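Local structure of cytoplasmic protein (Cryptococcus neoformans var. grubii serotype A, 7LPO) at residues M460-N465 with P525-D530; A672-P677 with D699-Q704; I264-I269 with L418-S423. The protein is a sterylglucosidase of glycoside hydrolase family 5, which probably cleaves the beta-glucosidic bond of steryl glucosides. All blocks are in the same frame, centred on the assembly; numbering follows the deposited sequence. Where two conformers were deposited one is given.

Contact 1: residues M460-N465 with P525-D530; sequences MTKHWN and PYDMDD
The imidazole of His463 and the carboxylate of Asp529 are turned 88° against each other, with OD1 of Asp529 2.9 Å from ND1 of His463, oblique to the ring; a second His463 conformer leaves this approach doubtful. In the same conformer a water lies over the centre of one ring face, and Asn465 CA sits at the edge, in plane. The contact is a loop-to-loop junction of the TIM-barrel domain, joining the chain just past helix 456-461 to the segment that follows strand 518-522. That water accepts from Trp464 N (3.0 Å) and donates to Asp529 OD2 (2.9 Å), bridging the segments. Lys462, the first residue to leave the helix, has a positive phi; its carbonyl O accepts a weak hydrogen bond from Asp529 N at 3.3 Å and a CA-H...O contact from Met528. With CG anti to its carbonyl carbon (chi1 -58°) and the rest of the chain extended, Lys462 reaches past Pro525 to Asp527. There Lys462 NZ forms a 3.1 Å salt bridge with the syn lone pair of Asp527 OD2 and also donates a hydrogen bond to Gly587 O. At the far end, the CE methyl of Met528 rests 4.3 Å from CB of Trp464.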
ATOM      1  N   MET A 460      -7.957  -2.955 -12.621  1.00 18.37           N
ATOM      2  CA  MET A 460      -7.660  -2.230 -13.853  1.00 20.05           C
ATOM      3  C   MET A 460      -8.894  -2.026 -14.724  1.00 19.22           C
ATOM      4  O   MET A 460      -9.021  -0.989 -15.386  1.00 20.49           O
ATOM      5  CB  MET A 460      -6.583  -2.960 -14.653  1.00 24.95           C
ATOM      6  CG  MET A 460      -5.331  -3.280 -13.856  1.00 30.60           C
ATOM      7  SD  MET A 460      -4.454  -1.806 -13.239  1.00 37.83           S
ATOM      8  CE  MET A 460      -4.038  -1.009 -14.764  1.00 34.18           C
ATOM      9  N   THR A 461      -9.796  -3.002 -14.770  1.00 18.13           N
ATOM     10  CA  THR A 461     -10.971  -2.901 -15.628  1.00 18.04           C
ATOM     11  C   THR A 461     -12.147  -2.245 -14.928  1.00 20.29           C
ATOM     12  O   THR A 461     -13.150  -1.941 -15.594  1.00 19.58           O
ATOM     13  CB  THR A 461     -11.395  -4.286 -16.121  1.00 18.77           C
ATOM     14  OG1 THR A 461     -11.820  -5.077 -15.005  1.00 19.39           O
ATOM     15  CG2 THR A 461     -10.237  -4.981 -16.823  1.00 19.16           C
ATOM     16  N   LYS A 462     -12.048  -2.007 -13.613  1.00 19.69           N
ATOM     17  CA  LYS A 462     -13.147  -1.476 -12.803  1.00 20.92           C
ATOM     18  C   LYS A 462     -14.474  -2.201 -13.139  1.00 21.28           C
ATOM     19  O   LYS A 462     -15.509  -1.592 -13.342  1.00 22.30           O
ATOM     20  CB  LYS A 462     -13.263   0.045 -12.987  1.00 21.53           C
ATOM     21  CG  LYS A 462     -11.942   0.732 -12.615  1.00 20.00           C
ATOM     22  CD  LYS A 462     -12.023   2.231 -12.684  1.00 21.51           C
ATOM     23  CE  LYS A 462     -10.860   2.857 -11.912  1.00 26.00           C
ATOM     24  NZ  LYS A 462     -10.837   4.324 -12.078  1.00 29.98           N
ATOM     25  N   HIS A 463     -14.373  -3.526 -13.165  0.63 23.14           N
ATOM     26  CA  HIS A 463     -15.502  -4.401 -13.457  0.63 19.64           C
ATOM     27  C   HIS A 463     -15.259  -5.708 -12.715  0.63 22.14           C
ATOM     28  O   HIS A 463     -14.131  -6.210 -12.680  0.63 19.51           O
ATOM     29  CB  HIS A 463     -15.635  -4.642 -14.967  0.63 23.48           C
ATOM     30  CG  HIS A 463     -16.905  -5.326 -15.363  0.63 22.03           C
ATOM     31  ND1 HIS A 463     -18.003  -4.641 -15.838  0.63 23.20           N
ATOM     32  CD2 HIS A 463     -17.248  -6.637 -15.366  0.63 23.47           C
ATOM     33  CE1 HIS A 463     -18.972  -5.500 -16.103  0.63 22.67           C
ATOM     34  NE2 HIS A 463     -18.539  -6.718 -15.829  0.63 22.49           N
ATOM     35  N   TRP A 464     -16.310  -6.246 -12.111  1.00 19.86           N
ATOM     36  CA  TRP A 464     -16.253  -7.590 -11.545  1.00 17.08           C
ATOM     37  C   TRP A 464     -16.570  -8.541 -12.688  1.00 17.77           C
ATOM     38  O   TRP A 464     -17.727  -8.672 -13.094  1.00 16.99           O
ATOM     39  CB  TRP A 464     -17.235  -7.766 -10.402  1.00 16.20           C
ATOM     40  CG  TRP A 464     -17.232  -9.162  -9.869  1.00 15.45           C
ATOM     41  CD1 TRP A 464     -18.290 -10.016  -9.822  1.00 16.31           C
ATOM     42  CD2 TRP A 464     -16.113  -9.880  -9.323  1.00 16.73           C
ATOM     43  NE1 TRP A 464     -17.908 -11.218  -9.269  1.00 17.77           N
ATOM     44  CE2 TRP A 464     -16.578 -11.162  -8.955  1.00 18.00           C
ATOM     45  CE3 TRP A 464     -14.767  -9.564  -9.113  1.00 18.57           C
ATOM     46  CZ2 TRP A 464     -15.753 -12.122  -8.377  1.00 19.09           C
ATOM     47  CZ3 TRP A 464     -13.941 -10.518  -8.538  1.00 20.02           C
ATOM     48  CH2 TRP A 464     -14.436 -11.783  -8.180  1.00 20.98           C
ATOM     49  N   ASN A 465     -15.542  -9.187 -13.233  1.00 15.14           N
ATOM     50  CA  ASN A 465     -15.701 -10.039 -14.401  1.00 15.18           C
ATOM     51  C   ASN A 465     -16.156 -11.443 -14.031  1.00 15.17           C
ATOM     52  O   ASN A 465     -15.877 -11.938 -12.938  1.00 16.47           O
ATOM     53  CB  ASN A 465     -14.383 -10.118 -15.158  1.00 15.20           C
ATOM     54  CG  ASN A 465     -13.925  -8.765 -15.636  1.00 18.30           C
ATOM     55  OD1 ASN A 465     -13.013  -8.142 -15.071  1.00 19.41           O
ATOM     56  ND2 ASN A 465     -14.573  -8.286 -16.678  1.00 16.05           N
ATOM     57  N   PRO A 525     -12.129  -1.586  -6.534  1.00 17.51           N
ATOM     58  CA  PRO A 525     -12.691  -0.286  -6.944  1.00 18.41           C
ATOM     59  C   PRO A 525     -14.211  -0.243  -6.831  1.00 15.77           C
ATOM     60  O   PRO A 525     -14.913  -1.156  -7.271  1.00 15.78           O
ATOM     61  CB  PRO A 525     -12.248  -0.153  -8.403  1.00 19.53           C
ATOM     62  CG  PRO A 525     -12.208  -1.606  -8.890  1.00 21.16           C
ATOM     63  CD  PRO A 525     -11.732  -2.418  -7.689  1.00 19.84           C
ATOM     64  N   TYR A 526     -14.716   0.850  -6.269  1.00 14.42           N
ATOM     65  CA  TYR A 526     -16.148   1.034  -6.102  1.00 15.93           C
ATOM     66  C   TYR A 526     -16.793   1.772  -7.268  1.00 18.50           C
ATOM     67  O   TYR A 526     -18.017   1.693  -7.431  1.00 14.51           O
ATOM     68  CB  TYR A 526     -16.428   1.785  -4.794  1.00 14.40           C
ATOM     69  CG  TYR A 526     -16.356   0.888  -3.580  1.00 14.99           C
ATOM     70  CD1 TYR A 526     -17.456   0.158  -3.171  1.00 15.75           C
ATOM     71  CD2 TYR A 526     -15.181   0.751  -2.858  1.00 16.10           C
ATOM     72  CE1 TYR A 526     -17.393  -0.680  -2.068  1.00 15.01           C
ATOM     73  CE2 TYR A 526     -15.112  -0.093  -1.751  1.00 15.61           C
ATOM     74  CZ  TYR A 526     -16.228  -0.797  -1.370  1.00 14.87           C
ATOM     75  OH  TYR A 526     -16.190  -1.602  -0.272  1.00 17.27           O
ATOM     76  N   ASP A 527     -16.003   2.467  -8.087  1.00 15.69           N
ATOM     77  CA  ASP A 527     -16.529   3.181  -9.250  1.00 16.26           C
ATOM     78  C   ASP A 527     -16.692   2.273 -10.462  1.00 20.06           C
ATOM     79  O   ASP A 527     -16.413   2.679 -11.594  1.00 22.76           O
ATOM     80  CB  ASP A 527     -15.636   4.376  -9.584  1.00 15.68           C
ATOM     81  CG  ASP A 527     -14.172   3.995  -9.798  1.00 20.76           C
ATOM     82  OD1 ASP A 527     -13.700   3.006  -9.196  1.00 21.67           O
ATOM     83  OD2 ASP A 527     -13.478   4.714 -10.553  1.00 22.07           O
ATOM     84  N   MET A 528     -17.165   1.049 -10.242  1.00 23.33           N
ATOM     85  CA  MET A 528     -17.349   0.095 -11.325  1.00 22.82           C
ATOM     86  C   MET A 528     -18.487   0.505 -12.243  1.00 24.19           C
ATOM     87  O   MET A 528     -19.417   1.202 -11.837  1.00 24.73           O
ATOM     88  CB  MET A 528     -17.680  -1.281 -10.778  1.00 22.73           C
ATOM     89  CG  MET A 528     -16.657  -1.862  -9.881  1.00 21.41           C
ATOM     90  SD  MET A 528     -17.238  -3.460  -9.339  1.00 19.61           S
ATOM     91  CE  MET A 528     -15.715  -4.118  -8.647  1.00 18.61           C
ATOM     92  N   ASP A 529     -18.414   0.036 -13.494  1.00 26.15           N
ATOM     93  CA  ASP A 529     -19.548   0.096 -14.420  1.00 28.45           C
ATOM     94  C   ASP A 529     -19.956   1.538 -14.708  1.00 28.71           C
ATOM     95  O   ASP A 529     -21.146   1.872 -14.747  1.00 28.38           O
ATOM     96  CB  ASP A 529     -20.735  -0.698 -13.871  1.00 32.74           C
ATOM     97  CG  ASP A 529     -20.398  -2.165 -13.646  1.00 36.37           C
ATOM     98  OD1 ASP A 529     -19.855  -2.791 -14.578  1.00 38.22           O
ATOM     99  OD2 ASP A 529     -20.658  -2.688 -12.536  1.00 38.10           O
ATOM    100  N   ASP A 530     -18.959   2.396 -14.921  1.00 26.01           N
ATOM    101  CA  ASP A 530     -19.201   3.804 -15.199  1.00 27.40           C
ATOM    102  C   ASP A 530     -20.031   4.439 -14.087  1.00 23.25           C
ATOM    103  O   ASP A 530     -20.863   5.314 -14.331  1.00 21.44           O
ATOM    104  CB  ASP A 530     -19.877   3.985 -16.559  1.00 34.45           C
ATOM    105  CG  ASP A 530     -19.040   3.434 -17.702  1.00 42.15           C
ATOM    106  OD1 ASP A 530     -17.800   3.590 -17.670  1.00 44.48           O
ATOM    107  OD2 ASP A 530     -19.623   2.839 -18.633  1.00 45.46           O
TER
HETATM  108  O   HOH W   1     -19.072  -5.113 -12.531  1.00 32.46           O

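Contact 2: residues A672-P677 with D699-Q704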
ATOM      1  N   ALA A 672      -8.297 -13.240  18.804  1.00 19.14           N
ATOM      2  CA  ALA A 672      -7.246 -13.843  19.613  1.00 16.42           C
ATOM      3  C   ALA A 672      -7.630 -15.281  19.897  1.00 17.27           C
ATOM      4  O   ALA A 672      -8.787 -15.569  20.217  1.00 17.72           O
ATOM      5  CB  ALA A 672      -7.024 -13.083  20.923  1.00 18.35           C
ATOM      6  N   THR A 673      -6.656 -16.177  19.776  1.00 16.78           N
ATOM      7  CA  THR A 673      -6.936 -17.601  19.768  1.00 18.86           C
ATOM      8  C   THR A 673      -5.966 -18.354  20.659  1.00 18.42           C
ATOM      9  O   THR A 673      -4.748 -18.165  20.567  1.00 19.23           O
ATOM     10  CB  THR A 673      -6.854 -18.172  18.351  1.00 20.46           C
ATOM     11  OG1 THR A 673      -7.914 -17.640  17.557  1.00 21.01           O
ATOM     12  CG2 THR A 673      -6.957 -19.678  18.395  1.00 22.62           C
ATOM     13  N   VAL A 674      -6.516 -19.220  21.508  1.00 18.61           N
ATOM     14  CA  VAL A 674      -5.727 -20.204  22.238  1.00 20.95           C
ATOM     15  C   VAL A 674      -5.461 -21.341  21.257  1.00 21.54           C
ATOM     16  O   VAL A 674      -6.352 -22.139  20.957  1.00 20.61           O
ATOM     17  CB  VAL A 674      -6.439 -20.690  23.500  1.00 23.07           C
ATOM     18  CG1 VAL A 674      -5.676 -21.850  24.108  1.00 23.46           C
ATOM     19  CG2 VAL A 674      -6.597 -19.536  24.491  1.00 25.39           C
ATOM     20  N   GLY A 675      -4.242 -21.415  20.751  1.00 21.90           N
ATOM     21  CA  GLY A 675      -3.912 -22.319  19.672  1.00 23.22           C
ATOM     22  C   GLY A 675      -3.572 -21.572  18.398  1.00 23.21           C
ATOM     23  O   GLY A 675      -3.296 -20.371  18.398  1.00 24.93           O
ATOM     24  N   ILE A 676      -3.604 -22.305  17.294  1.00 25.38           N
ATOM     25  CA  ILE A 676      -3.179 -21.815  15.986  1.00 25.02           C
ATOM     26  C   ILE A 676      -4.399 -21.771  15.069  1.00 24.94           C
ATOM     27  O   ILE A 676      -5.076 -22.798  14.902  1.00 23.96           O
ATOM     28  CB  ILE A 676      -2.081 -22.704  15.384  1.00 25.56           C
ATOM     29  CG1 ILE A 676      -0.836 -22.702  16.267  1.00 28.02           C
ATOM     30  CG2 ILE A 676      -1.729 -22.236  13.971  1.00 25.27           C
ATOM     31  CD1 ILE A 676      -0.219 -21.328  16.466  1.00 29.76           C
ATOM     32  N   PRO A 677      -4.714 -20.631  14.454  1.00 24.67           N
ATOM     33  CA  PRO A 677      -5.813 -20.613  13.480  1.00 23.30           C
ATOM     34  C   PRO A 677      -5.522 -21.591  12.353  1.00 21.75           C
ATOM     35  O   PRO A 677      -4.452 -21.560  11.746  1.00 22.98           O
ATOM     36  CB  PRO A 677      -5.839 -19.160  12.979  1.00 24.77           C
ATOM     37  CG  PRO A 677      -5.075 -18.364  13.996  1.00 26.88           C
ATOM     38  CD  PRO A 677      -4.059 -19.314  14.583  1.00 26.73           C
ATOM     39  N   ASP A 699      -0.560 -25.665  25.106  1.00 33.98           N
ATOM     40  CA  ASP A 699      -1.151 -24.338  25.001  1.00 34.32           C
ATOM     41  C   ASP A 699      -1.784 -23.932  26.327  1.00 34.39           C
ATOM     42  O   ASP A 699      -2.213 -24.772  27.120  1.00 35.94           O
ATOM     43  CB  ASP A 699      -2.197 -24.303  23.887  1.00 35.88           C
ATOM     44  CG  ASP A 699      -1.572 -24.117  22.516  1.00 37.17           C
ATOM     45  OD1 ASP A 699      -0.612 -23.321  22.413  1.00 39.93           O
ATOM     46  OD2 ASP A 699      -2.026 -24.768  21.549  1.00 34.46           O
ATOM     47  N   ILE A 700      -1.852 -22.623  26.552  1.00 34.49           N
ATOM     48  CA  ILE A 700      -2.328 -22.059  27.809  1.00 33.66           C
ATOM     49  C   ILE A 700      -3.784 -21.649  27.650  1.00 32.74           C
ATOM     50  O   ILE A 700      -4.103 -20.763  26.847  1.00 32.86           O
ATOM     51  CB  ILE A 700      -1.482 -20.853  28.236  1.00 35.72           C
ATOM     52  CG1 ILE A 700      -0.044 -21.275  28.529  1.00 35.81           C
ATOM     53  CG2 ILE A 700      -2.119 -20.182  29.440  1.00 38.49           C
ATOM     54  CD1 ILE A 700       0.922 -20.095  28.619  1.00 37.32           C
ATOM     55  N   ALA A 701      -4.661 -22.269  28.439  1.00 31.37           N
ATOM     56  CA  ALA A 701      -6.081 -21.944  28.448  1.00 33.70           C
ATOM     57  C   ALA A 701      -6.571 -21.928  29.888  1.00 38.17           C
ATOM     58  O   ALA A 701      -6.278 -22.847  30.656  1.00 39.18           O
ATOM     59  CB  ALA A 701      -6.897 -22.954  27.632  1.00 31.75           C
ATOM     60  N   ASN A 702      -7.311 -20.887  30.251  1.00 43.83           N
ATOM     61  CA  ASN A 702      -7.931 -20.814  31.568  1.00 42.75           C
ATOM     62  C   ASN A 702      -9.050 -19.783  31.500  1.00 43.82           C
ATOM     63  O   ASN A 702      -9.464 -19.365  30.413  1.00 42.89           O
ATOM     64  CB  ASN A 702      -6.896 -20.497  32.655  1.00 39.90           C
ATOM     65  CG  ASN A 702      -6.164 -19.197  32.412  1.00 38.47           C
ATOM     66  OD1 ASN A 702      -6.776 -18.150  32.214  1.00 38.91           O
ATOM     67  ND2 ASN A 702      -4.839 -19.258  32.443  1.00 38.21           N
ATOM     68  N   GLU A 703      -9.555 -19.385  32.670  1.00 48.12           N
ATOM     69  CA  GLU A 703     -10.708 -18.495  32.725  1.00 45.12           C
ATOM     70  C   GLU A 703     -10.378 -17.099  32.233  1.00 42.54           C
ATOM     71  O   GLU A 703     -11.289 -16.349  31.865  1.00 42.73           O
ATOM     72  CB  GLU A 703     -11.244 -18.417  34.155  1.00 48.00           C
ATOM     73  CG  GLU A 703     -11.678 -19.750  34.736  1.00 54.03           C
ATOM     74  CD  GLU A 703     -12.394 -20.628  33.722  1.00 63.51           C
ATOM     75  OE1 GLU A 703     -13.555 -20.320  33.377  1.00 66.62           O
ATOM     76  OE2 GLU A 703     -11.791 -21.625  33.261  1.00 67.10           O
ATOM     77  N   GLN A 704      -9.105 -16.725  32.242  1.00 38.12           N
ATOM     78  CA  GLN A 704      -8.673 -15.420  31.781  1.00 38.55           C
ATOM     79  C   GLN A 704      -7.988 -15.474  30.423  1.00 35.76           C
ATOM     80  O   GLN A 704      -7.718 -14.416  29.846  1.00 33.86           O
ATOM     81  CB  GLN A 704      -7.719 -14.791  32.810  1.00 43.97           C
ATOM     82  CG  GLN A 704      -8.402 -13.977  33.905  1.00 49.03           C
ATOM     83  CD  GLN A 704      -9.265 -14.828  34.817  1.00 55.89           C
ATOM     84  OE1 GLN A 704     -10.409 -14.468  35.119  1.00 59.32           O
ATOM     85  NE2 GLN A 704      -8.723 -15.963  35.268  1.00 56.16           N
TER
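Next to Ala701, whose methyl meets Val674, two backbone amides grip OD1 of Asn702. The stronger bond comes from Gln704 N, 2.7 Å from Asn702 OD1; it lies in the carbonyl plane, with 144° at the hydrogen, and closes an Asx turn. Val705 N adds a weak second bond, so the chain curls round this oxygen just where the loop leaves the contact. Across the contact, Val674 meets both a carbonyl oxygen and a methyl. It points toward the loop and straddles the carbonyl O of Ile700 with both its methyls: CG1 stands 3.3 Å from Ile700 O and CG2 3.6 Å from the same atom. Because CG1 is anti to the backbone N of Val674 (chi1 172°), it can also reach the CB of Ala701, at 3.9 Å. The setting is the family 5 C-terminal domain, a mainly beta module. Here the chain turns a corner at Ala672, passing from strand 669-673, which pairs with 707-710, to strand 676-682, an edge strand of a four-stranded antiparallel sheet; segment 699-704 belongs to the loop between strands 689-696 and 707-710. Gly675 has a positive phi, and at its backbone angles a CB would press on the carbonyl O of Val674; its CA lies 3.6 Å from OD2 of Asp699. The other oxygen of that carboxylate, OD1, is in a salt bridge with Arg696, while CB of Asp699 approaches Val674 CG1 at 4.3 Å. Hydrogen bonds join Val674 N to Thr707 OG1, Val674 O to Tyr754 OH and Gly675 O to Ser35 OG.

Contact 3: residues I264-I269 with L418-S423; sequences IGWDSI and LHHPES
Within the TIM barrel, the turn that carries helix 400-419 into strand 424-427 packs against the neighbouring parallel strand 263-267, in a beta-alpha-beta connection enlarged by a long insertion before the helix. The indole of Trp266 and the imidazole of His420 meet rim to rim, their planes at 78° and neither over the face of the other. NE1 of Trp266 donates to ND1 of His420 at 3.1 Å with an angle of 144° at the hydrogen, and each partner atom lies near the plane of the other ring. His420, its CG anti to the backbone N (chi1 -171°), is thereby aimed across at the strand. Ser423 fills the corner between the rings: its OG comes to the indole edge 3.2 Å from Trp266 CD1, and its CB lies over one face of the His420 imidazole, toward the rim. Ser423 OG is also 3.5 Å from Gly265 CA, where the backbones run closest. A type I turn, closed by Ser423 N to His420 O at 3.0 Å, keeps the two residues together. Since ND1 of His420 accepts from the indole while NE2 bonds Asp260 OD1, the ring is held at both nitrogens, consistent with the proton residing on NE2.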
ATOM      1  N   ILE A 264       3.115  -0.377  16.712  1.00 15.40           N
ATOM      2  CA  ILE A 264       3.857  -1.610  16.933  1.00 13.85           C
ATOM      3  C   ILE A 264       5.058  -1.772  16.013  1.00 13.87           C
ATOM      4  O   ILE A 264       5.929  -2.603  16.297  1.00 13.87           O
ATOM      5  CB  ILE A 264       2.923  -2.824  16.791  1.00 18.43           C
ATOM      6  CG1 ILE A 264       2.396  -2.957  15.360  1.00 17.24           C
ATOM      7  CG2 ILE A 264       1.762  -2.700  17.765  1.00 18.93           C
ATOM      8  CD1 ILE A 264       1.479  -4.193  15.151  1.00 16.19           C
ATOM      9  N   GLY A 265       5.137  -1.013  14.929  1.00 18.13           N
ATOM     10  CA  GLY A 265       6.247  -1.178  14.010  1.00 16.61           C
ATOM     11  C   GLY A 265       6.144  -0.224  12.840  1.00 15.30           C
ATOM     12  O   GLY A 265       5.238   0.615  12.759  1.00 13.91           O
ATOM     13  N   TRP A 266       7.087  -0.384  11.915  1.00 13.93           N
ATOM     14  CA  TRP A 266       7.223   0.503  10.773  1.00 13.95           C
ATOM     15  C   TRP A 266       7.324  -0.322   9.500  1.00 16.05           C
ATOM     16  O   TRP A 266       8.089  -1.292   9.443  1.00 13.97           O
ATOM     17  CB  TRP A 266       8.454   1.413  10.923  1.00 13.96           C
ATOM     18  CG  TRP A 266       8.352   2.330  12.102  1.00 14.29           C
ATOM     19  CD1 TRP A 266       8.461   1.983  13.412  1.00 13.93           C
ATOM     20  CD2 TRP A 266       8.115   3.739  12.077  1.00 13.95           C
ATOM     21  NE1 TRP A 266       8.305   3.083  14.207  1.00 13.92           N
ATOM     22  CE2 TRP A 266       8.091   4.179  13.414  1.00 13.93           C
ATOM     23  CE3 TRP A 266       7.929   4.671  11.056  1.00 13.97           C
ATOM     24  CZ2 TRP A 266       7.870   5.502  13.758  1.00 13.93           C
ATOM     25  CZ3 TRP A 266       7.706   5.984  11.394  1.00 13.97           C
ATOM     26  CH2 TRP A 266       7.688   6.393  12.736  1.00 14.57           C
ATOM     27  N   ASP A 267       6.530   0.055   8.498  1.00 17.67           N
ATOM     28  CA  ASP A 267       6.672  -0.455   7.144  1.00 18.22           C
ATOM     29  C   ASP A 267       7.886   0.189   6.482  1.00 17.14           C
ATOM     30  O   ASP A 267       8.332   1.275   6.866  1.00 16.75           O
ATOM     31  CB  ASP A 267       5.415  -0.157   6.326  1.00 20.31           C
ATOM     32  CG  ASP A 267       5.044  -1.287   5.356  1.00 21.84           C
ATOM     33  OD1 ASP A 267       5.894  -2.151   5.046  1.00 21.24           O
ATOM     34  OD2 ASP A 267       3.881  -1.301   4.895  1.00 22.39           O
ATOM     35  N   SER A 268       8.434  -0.498   5.482  1.00 19.86           N
ATOM     36  CA  SER A 268       9.485   0.101   4.673  1.00 19.73           C
ATOM     37  C   SER A 268       8.855   0.944   3.562  1.00 18.47           C
ATOM     38  O   SER A 268       7.633   1.003   3.408  1.00 14.50           O
ATOM     39  CB  SER A 268      10.425  -0.974   4.130  1.00 21.85           C
ATOM     40  OG  SER A 268       9.744  -1.939   3.373  1.00 22.91           O
ATOM     41  N   ILE A 269       9.699   1.636   2.796  1.00 14.14           N
ATOM     42  CA  ILE A 269       9.204   2.562   1.792  1.00 14.17           C
ATOM     43  C   ILE A 269       8.194   1.868   0.901  1.00 14.18           C
ATOM     44  O   ILE A 269       8.441   0.773   0.384  1.00 14.66           O
ATOM     45  CB  ILE A 269      10.375   3.129   0.976  1.00 14.21           C
ATOM     46  CG1 ILE A 269       9.854   4.130  -0.053  1.00 14.24           C
ATOM     47  CG2 ILE A 269      11.155   2.034   0.298  1.00 14.23           C
ATOM     48  CD1 ILE A 269      10.956   5.008  -0.635  1.00 14.28           C
ATOM     49  N   LEU A 418      16.782   2.663  16.077  1.00 20.84           N
ATOM     50  CA  LEU A 418      17.463   3.634  16.921  1.00 22.01           C
ATOM     51  C   LEU A 418      16.463   4.401  17.771  1.00 22.78           C
ATOM     52  O   LEU A 418      16.711   4.664  18.949  1.00 23.62           O
ATOM     53  CB  LEU A 418      18.274   4.593  16.051  1.00 23.54           C
ATOM     54  CG  LEU A 418      19.152   5.609  16.771  1.00 25.77           C
ATOM     55  CD1 LEU A 418      20.174   4.893  17.653  1.00 26.41           C
ATOM     56  CD2 LEU A 418      19.839   6.515  15.765  1.00 26.73           C
ATOM     57  N   HIS A 419      15.320   4.761  17.191  1.00 24.38           N
ATOM     58  CA  HIS A 419      14.308   5.540  17.889  1.00 24.98           C
ATOM     59  C   HIS A 419      13.170   4.688  18.433  1.00 22.85           C
ATOM     60  O   HIS A 419      12.449   5.140  19.326  1.00 24.24           O
ATOM     61  CB  HIS A 419      13.740   6.610  16.946  1.00 25.49           C
ATOM     62  CG  HIS A 419      14.787   7.498  16.356  1.00 26.43           C
ATOM     63  ND1 HIS A 419      15.645   8.245  17.132  1.00 26.28           N
ATOM     64  CD2 HIS A 419      15.131   7.743  15.070  1.00 26.91           C
ATOM     65  CE1 HIS A 419      16.468   8.919  16.349  1.00 26.93           C
ATOM     66  NE2 HIS A 419      16.176   8.632  15.093  1.00 27.27           N
ATOM     67  N   HIS A 420      12.995   3.476  17.923  1.00 18.94           N
ATOM     68  CA  HIS A 420      11.918   2.580  18.334  1.00 18.35           C
ATOM     69  C   HIS A 420      12.567   1.222  18.566  1.00 19.19           C
ATOM     70  O   HIS A 420      12.566   0.357  17.679  1.00 18.36           O
ATOM     71  CB  HIS A 420      10.812   2.539  17.281  1.00 19.32           C
ATOM     72  CG  HIS A 420       9.585   1.811  17.722  1.00 18.82           C
ATOM     73  ND1 HIS A 420       8.423   1.800  16.982  1.00 17.94           N
ATOM     74  CD2 HIS A 420       9.347   1.045  18.812  1.00 17.46           C
ATOM     75  CE1 HIS A 420       7.521   1.056  17.599  1.00 18.59           C
ATOM     76  NE2 HIS A 420       8.054   0.597  18.717  1.00 18.98           N
ATOM     77  N   PRO A 421      13.144   1.007  19.755  1.00 18.13           N
ATOM     78  CA  PRO A 421      13.957  -0.202  19.966  1.00 17.26           C
ATOM     79  C   PRO A 421      13.211  -1.503  19.773  1.00 17.54           C
ATOM     80  O   PRO A 421      13.824  -2.479  19.330  1.00 19.02           O
ATOM     81  CB  PRO A 421      14.439  -0.058  21.418  1.00 16.98           C
ATOM     82  CG  PRO A 421      14.394   1.409  21.698  1.00 18.40           C
ATOM     83  CD  PRO A 421      13.256   1.962  20.875  1.00 19.23           C
ATOM     84  N   GLU A 422      11.925  -1.565  20.118  1.00 20.60           N
ATOM     85  CA  GLU A 422      11.137  -2.786  19.992  1.00 22.62           C
ATOM     86  C   GLU A 422      10.319  -2.830  18.702  1.00 22.34           C
ATOM     87  O   GLU A 422       9.341  -3.585  18.616  1.00 22.47           O
ATOM     88  CB  GLU A 422      10.198  -2.934  21.190  1.00 26.15           C
ATOM     89  CG  GLU A 422      10.887  -2.976  22.537  1.00 29.68           C
ATOM     90  CD  GLU A 422      11.698  -4.237  22.735  1.00 32.48           C
ATOM     91  OE1 GLU A 422      11.652  -5.129  21.859  1.00 30.19           O
ATOM     92  OE2 GLU A 422      12.394  -4.329  23.766  1.00 36.32           O
ATOM     93  N   SER A 423      10.698  -2.043  17.701  1.00 20.90           N
ATOM     94  CA  SER A 423       9.881  -1.945  16.503  1.00 21.61           C
ATOM     95  C   SER A 423       9.831  -3.270  15.757  1.00 18.32           C
ATOM     96  O   SER A 423      10.845  -3.949  15.573  1.00 18.54           O
ATOM     97  CB  SER A 423      10.417  -0.861  15.571  1.00 27.03           C
ATOM     98  OG  SER A 423       9.681  -0.854  14.356  1.00 31.38           O
TER

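How the contacts relate
Along the chain the contacts come in series: contact 3 closes first, contact 1 follows, and contact 2 comes last. Contacts 3 and 1 both belong to the TIM barrel but lie on opposite sides of the chain's centre, their centres about 36 Å apart. Contact 1 joins segments that come after strands 447-449 and 518-522. Contact 2 sits in the C-terminal domain, its centre about 28 Å from that of contact 3 and about 41 Å from that of contact 1. Strand 669-673, which carries the start of contact 2, pairs antiparallel with barrel strand 35-43, and through 35-43 strand pairing leads on to the strands of contact 3, the nearest atoms of contacts 2 and 3 being about 14 Å apart. The two domains are thus joined through backbone pairing although none of the contacts touch.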